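Local coordinates for melanin biosynthesis protein TyrA, putative (Shewanella oneidensis, PDB 2IIZ) that binds heme b and probably acts as a dye-decolorizing-type peroxidase, at residues S56-N61 with L107-Y112; A42-Y47 with N120-M125; V23-N28 with V130-E135; Q36-I41 with S73-S78. All blocks are in the same frame, centred on the assembly; numbering follows the deposited sequence.

How the contacts relate
All four contacts lie in the N-terminal part of this DyP-type peroxidase, a ferredoxin-like unit of strands 21-29, 61-67, 103-109 and 130-139 with helices 34-54 and 112-125. Contact 3 pairs the first and last of these strands, and the other contacts are nested inside the loop it closes; contact 4 alternates with contacts 1 and 2. Contact 1 touches contact 3 where Leu107 and Val23 meet, about 20 Å between centres. Contact 2 packs the two helices together, and contact 4, its centre about 15 Å from that of contact 2, joins the shared helix 34-54 to helix 71-74. Contacts 1 and 4 are furthest apart, about 28 Å between centres. Contacts 2 and 3 also touch the second subunit.

Contact 1 (S56-N61 with L107-Y112); sequences SDSAFN and LRCDRY. With EDO (1,2-ethanediol), chain E; EDO (1,2-ethanediol), chain D.
Phe60 and Asn61 bring the loop after helix 34-54 against the end of strand 103-109, and their side chains leave the backbone in different directions. The Phe60 ring has the carbonyl O of Arg108 over one face, 3.5 Å from CD2, while Cys109 CB approaches the same ring obliquely. CG stands opposite the backbone N (chi1 175°), which lays that ring face against Arg108 O and carries the ring on toward Leu51 of helix 34-54 and Val118 of helix 112-125. Arg108 O also accepts Asn61 N at 3.0 Å, the donor standing above the carbonyl plane, and receives a CA-H...O contact from Phe60. The return bond, Arg108 N to Asn61 O, is short at 2.7 Å but bent at the hydrogen.

The Asn61 and Arg108 side chains run side by side in the same direction, amide and guanidinium planes 64° apart, with Asn61 OD1 3.8 Å from Arg108 CB. Both then find Asn19: its OD1 accepts from Asn61 ND2 and Arg108 NE, and Gln244 and the Glu17 carbonyl take the other guanidinium nitrogens. Further along, Asp110 N donates almost straight to Ser58 O at 3.1 Å. Ser58 CB rests against Arg111 CG at 3.7 Å, and Ala59 CB lies beside Asp110 OD2; Asp110 OD1 accepts from the backbone N of Leu20. Asn61 and Arg108 form an antiparallel hydrogen-bonded pair, the place where a loop enters strand 61-67 beside strand 103-109 in the antiparallel sheet of a ferredoxin-like DyP domain.

Contact 2 (A42-Y47 with N120-M125); sequences ANVAQY and NEISQM
The two helices of the N-terminal ferredoxin-like unit meet here, as Tyr47 and Val44 of helix 34-54 pack on Ile122 and Met125 of helix 112-125. The short segments run nearly antiparallel, 161° between their directions, with 10.4 Å between axes. Met125, present as selenomethionine, pushes its end between side chains of the facing helix: SE lies 4.3 Å from the centroid of the Tyr47 ring, 36° off its normal, an oblique Met-aromatic contact. The bend at chi3 (84°) turns Met125 CE onto the backbone of the other helix, 3.6 Å from Asn43 O. Ile122 meets the same ring differently, CG1 lying at its edge and in its plane, 4.0 Å from Tyr47 CE2. At the far end of the ring the hydroxyl oxygen OH of Tyr47 rests on the aliphatic part of Glu121, 3.5 Å from CB.

Val44 divides its two methyls. CG1 faces Ile122 CG2, the side chains crossing at about a right angle, while CG2 lies 3.8 Å from Met125 CB as those two chains slide past each other in opposite directions. No hydrogen bond joins the segments; van der Waals contacts and the selenium-ring contact link them, in a near-antiparallel helix pair of the kind that lies on the sheet in ferredoxin-like folds.

Contact 3 (V23-N28 with V130-E135); sequences VYLMFN and VELVEE
Met26 O is gripped by two backbone donors of the facing strand, Val133 N at 2.9 Å and, more weakly, Glu134 N at 3.3 Å. The Val133 donor lies in the carbonyl plane. Met26 N answers by giving its hydrogen to Glu134 O at 3.0 Å, nearly straight. Two residues thus face one, the definition of a classic beta bulge, and it shifts the register by one where strand 130-139 borders strand 21-29 at the edge of the chain's large antiparallel sheet. Beyond the bulge Asn28 and Glu131 form a regular hydrogen-bonded pair: Asn28 N donates to Glu131 O, and Asn28 O receives Glu131 N at 2.7 Å. Asn28 OD1 is satisfied by the backbone N of Asp102, while its CB and amide rest on Val133 CG2.

Leu25, Phe27, Leu132 and Glu135 share one face of the pair. With CG opposite the carbonyl carbon (chi1 -62°), the Phe27 ring takes Leu132 CD1 over one face, 4.1 Å from its centroid, a CH-pi contact, and Val130 CG2 obliquely at 3.5 Å from CD1. A serine here would probably take away the ring surface on which these two methyls rest, opening a gap on that face. Leu25 and Glu135 run side by side, CD2 against CG at 3.6 Å. The Glu135 carboxylate forms a salt bridge to Arg137 through OE2, and its OE1 accepts from the backbone N of Leu251 of the second subunit.

Contact 4 (Q36-I41 with S73-S78); sequences QLRPCI and SLYPES
The backbones come nearest at Arg38 and Leu74, whose CA atoms stand 6.6 Å apart where helix 71-74 ends and Tyr75 leaves helical geometry to open a type I turn. From helix 34-54, Arg38 reaches that end with its side chain: NE donates to Leu74 O at 2.9 Å in a moderately bent bond. The donor lies in the carbonyl plane, whereas the oxygen is tilted 21° from the guanidinium plane, near its edge. The bend at chi3 (-59°) turns NE back to the carbonyl after Arg38 CG has passed Tyr75, whose CE1 is 3.5 Å from it. Arginine and tyrosine slide past each other in opposite directions, their guanidinium and ring planes 61° apart. A leucine here would probably leave the Leu74 carbonyl without this donor and the Tyr75 ring without the longer chain that runs on past it.

The two methyls of Leu74 go to different residues of the helix. CD1 meets Ile41 CD1 tip to tip at 3.5 Å, and CD2 lies 4.2 Å from Leu37 CB and close to Arg38 CB. Ile41 CG2 approaches the Tyr75 hydroxyl oxygen, which is buried with no polar partner in the model. Beyond these residues, Leu37 and Ile41 continue onto Leu103 of strand 103-109, while Tyr75 meets the rings of Trp71, Phe306 (edge-to-face) and Phe310 and touches Leu307 of helix 304-308, so that helices 34-54, 71-74 and 304-308 close together beside the sheet.

Contact 1 (S56-N61 with L107-Y112)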
# COMPACT_ATOMS: atom_id res chain seq x y z
N SER A 56 -17.12 -2.46 -13.19
CA SER A 56 -17.98 -1.29 -12.99
C SER A 56 -18.42 -1.25 -11.54
O SER A 56 -18.56 -0.18 -10.93
CB SER A 56 -19.21 -1.34 -13.89
OG SER A 56 -20.03 -2.45 -13.58
N ASP A 57 -18.62 -2.43 -10.99
CA ASP A 57 -19.01 -2.59 -9.61
C ASP A 57 -18.11 -1.80 -8.65
O ASP A 57 -18.57 -1.33 -7.61
CB ASP A 57 -19.01 -4.09 -9.25
CG ASP A 57 -19.90 -4.42 -8.07
OD1 ASP A 57 -20.44 -3.47 -7.45
OD2 ASP A 57 -20.08 -5.63 -7.77
N SER A 58 -16.83 -1.64 -9.01
CA SER A 58 -15.87 -0.94 -8.15
C SER A 58 -15.24 0.24 -8.87
O SER A 58 -14.10 0.59 -8.60
CB SER A 58 -14.78 -1.92 -7.70
OG SER A 58 -13.93 -2.29 -8.77
N ALA A 59 -16.00 0.83 -9.79
CA ALA A 59 -15.62 2.05 -10.51
C ALA A 59 -14.18 2.07 -11.03
O ALA A 59 -13.46 3.07 -10.87
CB ALA A 59 -15.89 3.25 -9.65
N PHE A 60 -13.77 0.97 -11.66
CA PHE A 60 -12.40 0.86 -12.13
C PHE A 60 -12.20 1.82 -13.27
O PHE A 60 -13.10 2.03 -14.09
CB PHE A 60 -12.06 -0.55 -12.60
CG PHE A 60 -10.70 -0.66 -13.20
CD1 PHE A 60 -10.46 -0.27 -14.52
CD2 PHE A 60 -9.64 -1.16 -12.46
CE1 PHE A 60 -9.19 -0.36 -15.09
CE2 PHE A 60 -8.36 -1.26 -13.01
CZ PHE A 60 -8.14 -0.86 -14.34
N ASN A 61 -11.00 2.40 -13.33
CA ASN A 61 -10.61 3.19 -14.50
C ASN A 61 -9.13 3.48 -14.46
O ASN A 61 -8.50 3.30 -13.42
CB ASN A 61 -11.38 4.49 -14.57
CG ASN A 61 -11.02 5.40 -13.45
OD1 ASN A 61 -9.99 6.10 -13.49
ND2 ASN A 61 -11.86 5.40 -12.41
N LEU A 107 -3.59 3.74 -12.65
CA LEU A 107 -4.69 2.81 -12.41
C LEU A 107 -5.50 3.18 -11.18
O LEU A 107 -4.93 3.56 -10.15
CB LEU A 107 -4.18 1.38 -12.24
CG LEU A 107 -3.24 0.87 -13.33
CD1 LEU A 107 -2.75 -0.54 -13.00
CD2 LEU A 107 -3.91 0.90 -14.70
N ARG A 108 -6.82 3.06 -11.29
CA ARG A 108 -7.70 3.46 -10.19
C ARG A 108 -8.90 2.55 -9.95
O ARG A 108 -9.40 1.93 -10.88
CB ARG A 108 -8.15 4.91 -10.39
CG ARG A 108 -7.35 5.82 -9.51
CD ARG A 108 -7.33 7.21 -9.97
NE ARG A 108 -8.63 7.84 -9.88
CZ ARG A 108 -8.83 9.15 -9.91
NH1 ARG A 108 -7.81 10.00 -10.00
NH2 ARG A 108 -10.06 9.61 -9.84
N CYS A 109 -9.34 2.49 -8.69
CA CYS A 109 -10.45 1.62 -8.29
C CYS A 109 -10.81 1.85 -6.82
O CYS A 109 -9.96 2.28 -6.02
CB CYS A 109 -10.04 0.14 -8.47
SG CYS A 109 -11.38 -1.06 -8.41
N ASP A 110 -12.05 1.55 -6.48
CA ASP A 110 -12.51 1.53 -5.09
C ASP A 110 -12.14 0.22 -4.35
O ASP A 110 -12.42 0.05 -3.16
CB ASP A 110 -14.01 1.77 -5.05
CG ASP A 110 -14.37 3.15 -5.61
OD1 ASP A 110 -13.47 4.02 -5.67
OD2 ASP A 110 -15.53 3.37 -5.98
N ARG A 111 -11.50 -0.70 -5.08
CA ARG A 111 -11.01 -1.95 -4.51
C ARG A 111 -9.54 -2.04 -4.83
O ARG A 111 -9.11 -1.81 -5.96
CB ARG A 111 -11.72 -3.16 -5.12
CG ARG A 111 -13.15 -3.31 -4.66
CD ARG A 111 -13.81 -4.57 -5.17
NE ARG A 111 -13.08 -5.78 -4.77
CZ ARG A 111 -13.58 -7.02 -4.89
NH1 ARG A 111 -14.79 -7.21 -5.39
NH2 ARG A 111 -12.86 -8.07 -4.52
N TYR A 112 -8.77 -2.37 -3.81
CA TYR A 112 -7.31 -2.43 -3.88
C TYR A 112 -6.86 -3.76 -4.41
O TYR A 112 -5.86 -3.85 -5.07
CB TYR A 112 -6.79 -2.24 -2.47
CG TYR A 112 -5.30 -2.25 -2.20
CD1 TYR A 112 -4.59 -3.45 -2.10
CD2 TYR A 112 -4.61 -1.05 -2.01
CE1 TYR A 112 -3.22 -3.45 -1.83
CE2 TYR A 112 -3.22 -1.04 -1.73
CZ TYR A 112 -2.53 -2.24 -1.64
OH TYR A 112 -1.17 -2.27 -1.38
C1 EDO E . -10.39 -4.42 -1.27
O1 EDO E . -9.08 -5.02 -1.35
C2 EDO E . -10.25 -3.00 -0.71
O2 EDO E . -11.40 -2.17 -0.95
C1 EDO D . -16.06 6.06 -3.73
O1 EDO D . -16.48 7.34 -4.21
C2 EDO D . -17.22 5.37 -3.03
O2 EDO D . -16.96 3.97 -2.91

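Contact 2 (A42-Y47 with N120-M125)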
# COMPACT_ATOMS: atom_id res chain seq x y z
N ALA A 42 -0.80 -0.84 -27.24
CA ALA A 42 -2.18 -0.86 -27.75
C ALA A 42 -3.05 -1.83 -26.95
O ALA A 42 -4.15 -1.49 -26.53
CB ALA A 42 -2.21 -1.23 -29.23
N ASN A 43 -2.54 -3.04 -26.76
CA ASN A 43 -3.24 -4.07 -25.99
C ASN A 43 -3.52 -3.64 -24.57
O ASN A 43 -4.58 -3.94 -24.04
CB ASN A 43 -2.43 -5.36 -25.94
CG ASN A 43 -2.31 -6.01 -27.28
OD1 ASN A 43 -3.28 -6.09 -28.04
ND2 ASN A 43 -1.11 -6.49 -27.60
N VAL A 44 -2.55 -2.95 -23.96
CA VAL A 44 -2.66 -2.52 -22.56
C VAL A 44 -3.68 -1.41 -22.40
O VAL A 44 -4.51 -1.44 -21.49
CB VAL A 44 -1.30 -2.06 -21.99
CG1 VAL A 44 -1.46 -1.41 -20.64
CG2 VAL A 44 -0.33 -3.25 -21.89
N ALA A 45 -3.61 -0.43 -23.30
CA ALA A 45 -4.58 0.66 -23.33
C ALA A 45 -6.02 0.14 -23.47
O ALA A 45 -6.94 0.59 -22.80
CB ALA A 45 -4.27 1.57 -24.49
N GLN A 46 -6.18 -0.82 -24.36
CA GLN A 46 -7.47 -1.43 -24.63
C GLN A 46 -8.00 -2.16 -23.41
O GLN A 46 -9.16 -1.99 -23.04
CB GLN A 46 -7.30 -2.43 -25.75
CG GLN A 46 -8.58 -3.04 -26.26
CD GLN A 46 -8.29 -4.07 -27.33
OE1 GLN A 46 -8.67 -3.90 -28.49
NE2 GLN A 46 -7.59 -5.15 -26.94
N TYR A 47 -7.14 -2.98 -22.81
CA TYR A 47 -7.48 -3.77 -21.64
C TYR A 47 -7.97 -2.86 -20.54
O TYR A 47 -9.03 -3.09 -19.97
CB TYR A 47 -6.22 -4.55 -21.24
CG TYR A 47 -6.24 -5.35 -19.96
CD1 TYR A 47 -7.15 -6.39 -19.75
CD2 TYR A 47 -5.31 -5.08 -18.95
CE1 TYR A 47 -7.13 -7.12 -18.55
CE2 TYR A 47 -5.29 -5.79 -17.77
CZ TYR A 47 -6.19 -6.80 -17.56
OH TYR A 47 -6.12 -7.48 -16.35
N ASN A 120 -0.26 -6.49 -11.65
CA ASN A 120 0.43 -7.73 -11.95
C ASN A 120 0.19 -8.05 -13.43
O ASN A 120 1.13 -8.26 -14.20
CB ASN A 120 -0.05 -8.89 -11.05
CG ASN A 120 0.59 -8.90 -9.65
OD1 ASN A 120 1.64 -8.31 -9.41
ND2 ASN A 120 -0.05 -9.60 -8.73
N GLU A 121 -1.08 -8.06 -13.85
CA GLU A 121 -1.39 -8.42 -15.24
C GLU A 121 -0.72 -7.51 -16.26
O GLU A 121 -0.13 -7.99 -17.23
CB GLU A 121 -2.90 -8.50 -15.49
CG GLU A 121 -3.42 -9.94 -15.57
CD GLU A 121 -2.66 -10.77 -16.63
OE1 GLU A 121 -2.23 -10.19 -17.66
OE2 GLU A 121 -2.49 -12.00 -16.43
N ILE A 122 -0.79 -6.21 -16.04
CA ILE A 122 -0.19 -5.28 -16.98
C ILE A 122 1.33 -5.45 -17.09
O ILE A 122 1.90 -5.38 -18.18
CB ILE A 122 -0.60 -3.82 -16.65
CG1 ILE A 122 -2.01 -3.60 -17.21
CG2 ILE A 122 0.37 -2.82 -17.25
CD1 ILE A 122 -2.68 -2.37 -16.72
N SER A 123 1.97 -5.67 -15.95
CA SER A 123 3.40 -5.96 -15.89
C SER A 123 3.78 -7.16 -16.78
O SER A 123 4.81 -7.16 -17.47
CB SER A 123 3.81 -6.23 -14.44
OG SER A 123 5.06 -6.85 -14.34
N GLN A 124 2.95 -8.19 -16.75
CA GLN A 124 3.20 -9.37 -17.56
C GLN A 124 2.97 -9.06 -19.03
O GLN A 124 3.61 -9.66 -19.90
CB GLN A 124 2.31 -10.52 -17.11
CG GLN A 124 2.65 -10.98 -15.71
CD GLN A 124 1.85 -12.19 -15.29
OE1 GLN A 124 1.76 -13.17 -16.04
NE2 GLN A 124 1.28 -12.15 -14.08
N MSE A 125 2.07 -8.13 -19.32
CA MSE A 125 1.85 -7.73 -20.70
C MSE A 125 3.10 -7.11 -21.33
O MSE A 125 3.36 -7.30 -22.51
CB MSE A 125 0.62 -6.82 -20.81
CG MSE A 125 -0.69 -7.57 -20.55
SE MSE A 125 -2.29 -6.49 -20.52
CE MSE A 125 -2.62 -6.44 -22.36

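Contact 3 (V23-N28 with V130-E135)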
# COMPACT_ATOMS: atom_id res chain seq x y z
N VAL A 23 -2.92 3.01 -8.30
CA VAL A 23 -1.54 2.54 -8.50
C VAL A 23 -0.88 3.36 -9.62
O VAL A 23 -1.51 3.68 -10.65
CB VAL A 23 -1.50 1.08 -8.88
CG1 VAL A 23 -0.07 0.57 -9.03
CG2 VAL A 23 -2.23 0.26 -7.81
N TYR A 24 0.38 3.70 -9.38
CA TYR A 24 1.14 4.55 -10.27
C TYR A 24 2.45 3.83 -10.65
O TYR A 24 3.30 3.53 -9.79
CB TYR A 24 1.44 5.90 -9.60
CG TYR A 24 0.25 6.61 -8.97
CD1 TYR A 24 -0.77 7.13 -9.76
CD2 TYR A 24 0.16 6.75 -7.60
CE1 TYR A 24 -1.87 7.79 -9.17
CE2 TYR A 24 -0.93 7.41 -7.01
CZ TYR A 24 -1.92 7.91 -7.79
OH TYR A 24 -2.98 8.54 -7.18
N LEU A 25 2.60 3.55 -11.94
CA LEU A 25 3.69 2.73 -12.43
C LEU A 25 4.41 3.46 -13.52
O LEU A 25 3.82 3.87 -14.52
CB LEU A 25 3.18 1.41 -12.98
CG LEU A 25 2.31 0.58 -12.07
CD1 LEU A 25 1.82 -0.68 -12.81
CD2 LEU A 25 3.07 0.20 -10.81
N MSE A 26 5.71 3.60 -13.29
CA MSE A 26 6.63 4.28 -14.16
C MSE A 26 7.57 3.25 -14.73
O MSE A 26 8.22 2.52 -13.97
CB MSE A 26 7.40 5.27 -13.33
CG MSE A 26 6.49 6.32 -12.77
SE MSE A 26 5.84 7.36 -14.27
CE MSE A 26 4.84 8.63 -13.18
N PHE A 27 7.62 3.19 -16.06
CA PHE A 27 8.45 2.22 -16.80
C PHE A 27 9.39 2.95 -17.73
O PHE A 27 9.04 3.98 -18.31
CB PHE A 27 7.62 1.29 -17.69
CG PHE A 27 6.65 0.43 -16.95
CD1 PHE A 27 7.03 -0.81 -16.45
CD2 PHE A 27 5.34 0.86 -16.75
CE1 PHE A 27 6.14 -1.61 -15.76
CE2 PHE A 27 4.44 0.07 -16.07
CZ PHE A 27 4.84 -1.18 -15.57
N ASN A 28 10.58 2.40 -17.86
CA ASN A 28 11.55 2.84 -18.84
C ASN A 28 11.83 1.67 -19.77
O ASN A 28 11.95 0.52 -19.34
CB ASN A 28 12.82 3.37 -18.17
CG ASN A 28 12.68 4.81 -17.70
OD1 ASN A 28 11.76 5.53 -18.08
ND2 ASN A 28 13.61 5.24 -16.85
N VAL A 130 10.29 -3.55 -21.17
CA VAL A 130 10.51 -2.40 -20.31
C VAL A 130 10.90 -2.84 -18.91
O VAL A 130 10.67 -3.99 -18.53
CB VAL A 130 9.26 -1.50 -20.20
CG1 VAL A 130 8.80 -1.05 -21.57
CG2 VAL A 130 8.12 -2.21 -19.47
N GLU A 131 11.50 -1.92 -18.16
CA GLU A 131 11.78 -2.12 -16.74
C GLU A 131 10.85 -1.27 -15.87
O GLU A 131 10.59 -0.10 -16.19
CB GLU A 131 13.22 -1.74 -16.42
CG GLU A 131 14.26 -2.70 -16.95
CD GLU A 131 14.23 -4.06 -16.25
OE1 GLU A 131 13.49 -4.21 -15.24
OE2 GLU A 131 14.95 -4.98 -16.72
N LEU A 132 10.34 -1.85 -14.79
CA LEU A 132 9.63 -1.07 -13.79
C LEU A 132 10.64 -0.26 -12.98
O LEU A 132 11.59 -0.82 -12.43
CB LEU A 132 8.84 -1.98 -12.84
CG LEU A 132 8.06 -1.22 -11.74
CD1 LEU A 132 6.91 -0.38 -12.34
CD2 LEU A 132 7.54 -2.15 -10.65
N VAL A 133 10.43 1.06 -12.91
CA VAL A 133 11.36 1.96 -12.23
C VAL A 133 10.80 2.53 -10.91
O VAL A 133 11.52 2.64 -9.92
CB VAL A 133 11.75 3.12 -13.17
CG1 VAL A 133 12.77 4.03 -12.50
CG2 VAL A 133 12.32 2.57 -14.48
N GLU A 134 9.52 2.88 -10.91
CA GLU A 134 8.85 3.38 -9.71
C GLU A 134 7.43 2.79 -9.62
O GLU A 134 6.71 2.69 -10.62
CB GLU A 134 8.77 4.91 -9.73
CG GLU A 134 10.11 5.62 -9.89
CD GLU A 134 10.95 5.61 -8.64
OE1 GLU A 134 10.42 5.28 -7.56
OE2 GLU A 134 12.15 5.94 -8.73
N GLU A 135 7.04 2.41 -8.41
CA GLU A 135 5.67 2.04 -8.12
C GLU A 135 5.25 2.73 -6.84
O GLU A 135 6.01 2.74 -5.86
CB GLU A 135 5.52 0.54 -7.95
CG GLU A 135 4.15 0.17 -7.38
CD GLU A 135 3.84 -1.32 -7.41
OE1 GLU A 135 4.78 -2.16 -7.54
OE2 GLU A 135 2.62 -1.64 -7.29

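Contact 4 (Q36-I41 with S73-S78)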
# COMPACT_ATOMS: atom_id res chain seq x y z
N GLN A 36 8.22 -3.33 -31.01
CA GLN A 36 7.48 -4.36 -30.28
C GLN A 36 6.58 -3.75 -29.20
O GLN A 36 5.55 -4.32 -28.83
CB GLN A 36 8.48 -5.34 -29.64
CG GLN A 36 9.58 -5.82 -30.59
CD GLN A 36 10.63 -6.67 -29.89
OE1 GLN A 36 11.82 -6.35 -29.90
NE2 GLN A 36 10.19 -7.77 -29.28
N LEU A 37 6.97 -2.59 -28.69
CA LEU A 37 6.25 -1.95 -27.61
C LEU A 37 4.96 -1.28 -28.07
O LEU A 37 3.92 -1.41 -27.44
CB LEU A 37 7.15 -0.91 -26.95
CG LEU A 37 6.69 -0.35 -25.61
CD1 LEU A 37 6.21 -1.44 -24.65
CD2 LEU A 37 7.85 0.44 -25.01
N ARG A 38 5.07 -0.57 -29.18
CA ARG A 38 3.96 0.19 -29.76
C ARG A 38 2.63 -0.61 -29.86
O ARG A 38 1.59 -0.13 -29.39
CB ARG A 38 4.40 0.72 -31.12
CG ARG A 38 3.77 2.01 -31.55
CD ARG A 38 4.22 2.35 -32.97
NE ARG A 38 5.68 2.49 -33.08
CZ ARG A 38 6.48 1.80 -33.91
NH1 ARG A 38 6.01 0.87 -34.75
NH2 ARG A 38 7.79 2.05 -33.88
N PRO A 39 2.65 -1.82 -30.46
CA PRO A 39 1.43 -2.64 -30.41
C PRO A 39 1.11 -3.21 -29.02
O PRO A 39 -0.06 -3.42 -28.71
CB PRO A 39 1.75 -3.79 -31.37
CG PRO A 39 3.23 -3.88 -31.39
CD PRO A 39 3.73 -2.49 -31.21
N CYS A 40 2.12 -3.47 -28.21
CA CYS A 40 1.90 -3.99 -26.85
C CYS A 40 1.20 -2.94 -25.97
O CYS A 40 0.32 -3.26 -25.16
CB CYS A 40 3.23 -4.44 -26.24
SG CYS A 40 3.25 -4.61 -24.44
N ILE A 41 1.61 -1.69 -26.14
CA ILE A 41 0.92 -0.55 -25.53
C ILE A 41 -0.53 -0.47 -25.99
O ILE A 41 -1.40 -0.07 -25.22
CB ILE A 41 1.64 0.76 -25.90
CG1 ILE A 41 2.90 0.90 -25.05
CG2 ILE A 41 0.73 1.96 -25.68
CD1 ILE A 41 3.78 2.06 -25.44
N SER A 73 10.87 8.32 -30.05
CA SER A 73 11.37 6.97 -30.29
C SER A 73 10.21 6.05 -30.67
O SER A 73 10.34 5.21 -31.55
CB SER A 73 12.07 6.45 -29.03
OG SER A 73 13.12 7.33 -28.64
N LEU A 74 9.08 6.23 -29.99
CA LEU A 74 7.87 5.44 -30.21
C LEU A 74 6.99 5.93 -31.35
O LEU A 74 6.46 5.12 -32.09
CB LEU A 74 6.98 5.43 -28.97
CG LEU A 74 7.02 4.25 -28.01
CD1 LEU A 74 5.92 4.44 -26.97
CD2 LEU A 74 6.87 2.91 -28.71
N TYR A 75 6.83 7.25 -31.47
CA TYR A 75 5.90 7.83 -32.46
C TYR A 75 6.56 8.91 -33.32
O TYR A 75 6.18 10.08 -33.28
CB TYR A 75 4.64 8.34 -31.75
CG TYR A 75 3.91 7.25 -30.98
CD1 TYR A 75 3.22 6.24 -31.64
CD2 TYR A 75 3.90 7.24 -29.58
CE1 TYR A 75 2.55 5.24 -30.92
CE2 TYR A 75 3.23 6.23 -28.86
CZ TYR A 75 2.56 5.25 -29.54
OH TYR A 75 1.90 4.27 -28.83
N PRO A 76 7.57 8.51 -34.11
CA PRO A 76 8.42 9.47 -34.82
C PRO A 76 7.75 10.29 -35.94
O PRO A 76 8.24 11.37 -36.29
CB PRO A 76 9.53 8.58 -35.41
CG PRO A 76 8.94 7.21 -35.48
CD PRO A 76 7.96 7.11 -34.36
N GLU A 77 6.64 9.77 -36.48
CA GLU A 77 5.96 10.37 -37.65
C GLU A 77 5.13 11.62 -37.31
O GLU A 77 4.90 12.46 -38.19
CB GLU A 77 5.06 9.33 -38.34
CG GLU A 77 5.79 8.39 -39.30
CD GLU A 77 4.93 7.23 -39.79
OE1 GLU A 77 4.21 6.62 -38.96
OE2 GLU A 77 4.97 6.92 -41.01
N SER A 78 4.68 11.72 -36.07
CA SER A 78 3.73 12.75 -35.67
C SER A 78 3.81 13.00 -34.16
O SER A 78 4.27 12.14 -33.42
CB SER A 78 2.30 12.31 -36.04
OG SER A 78 1.82 11.31 -35.13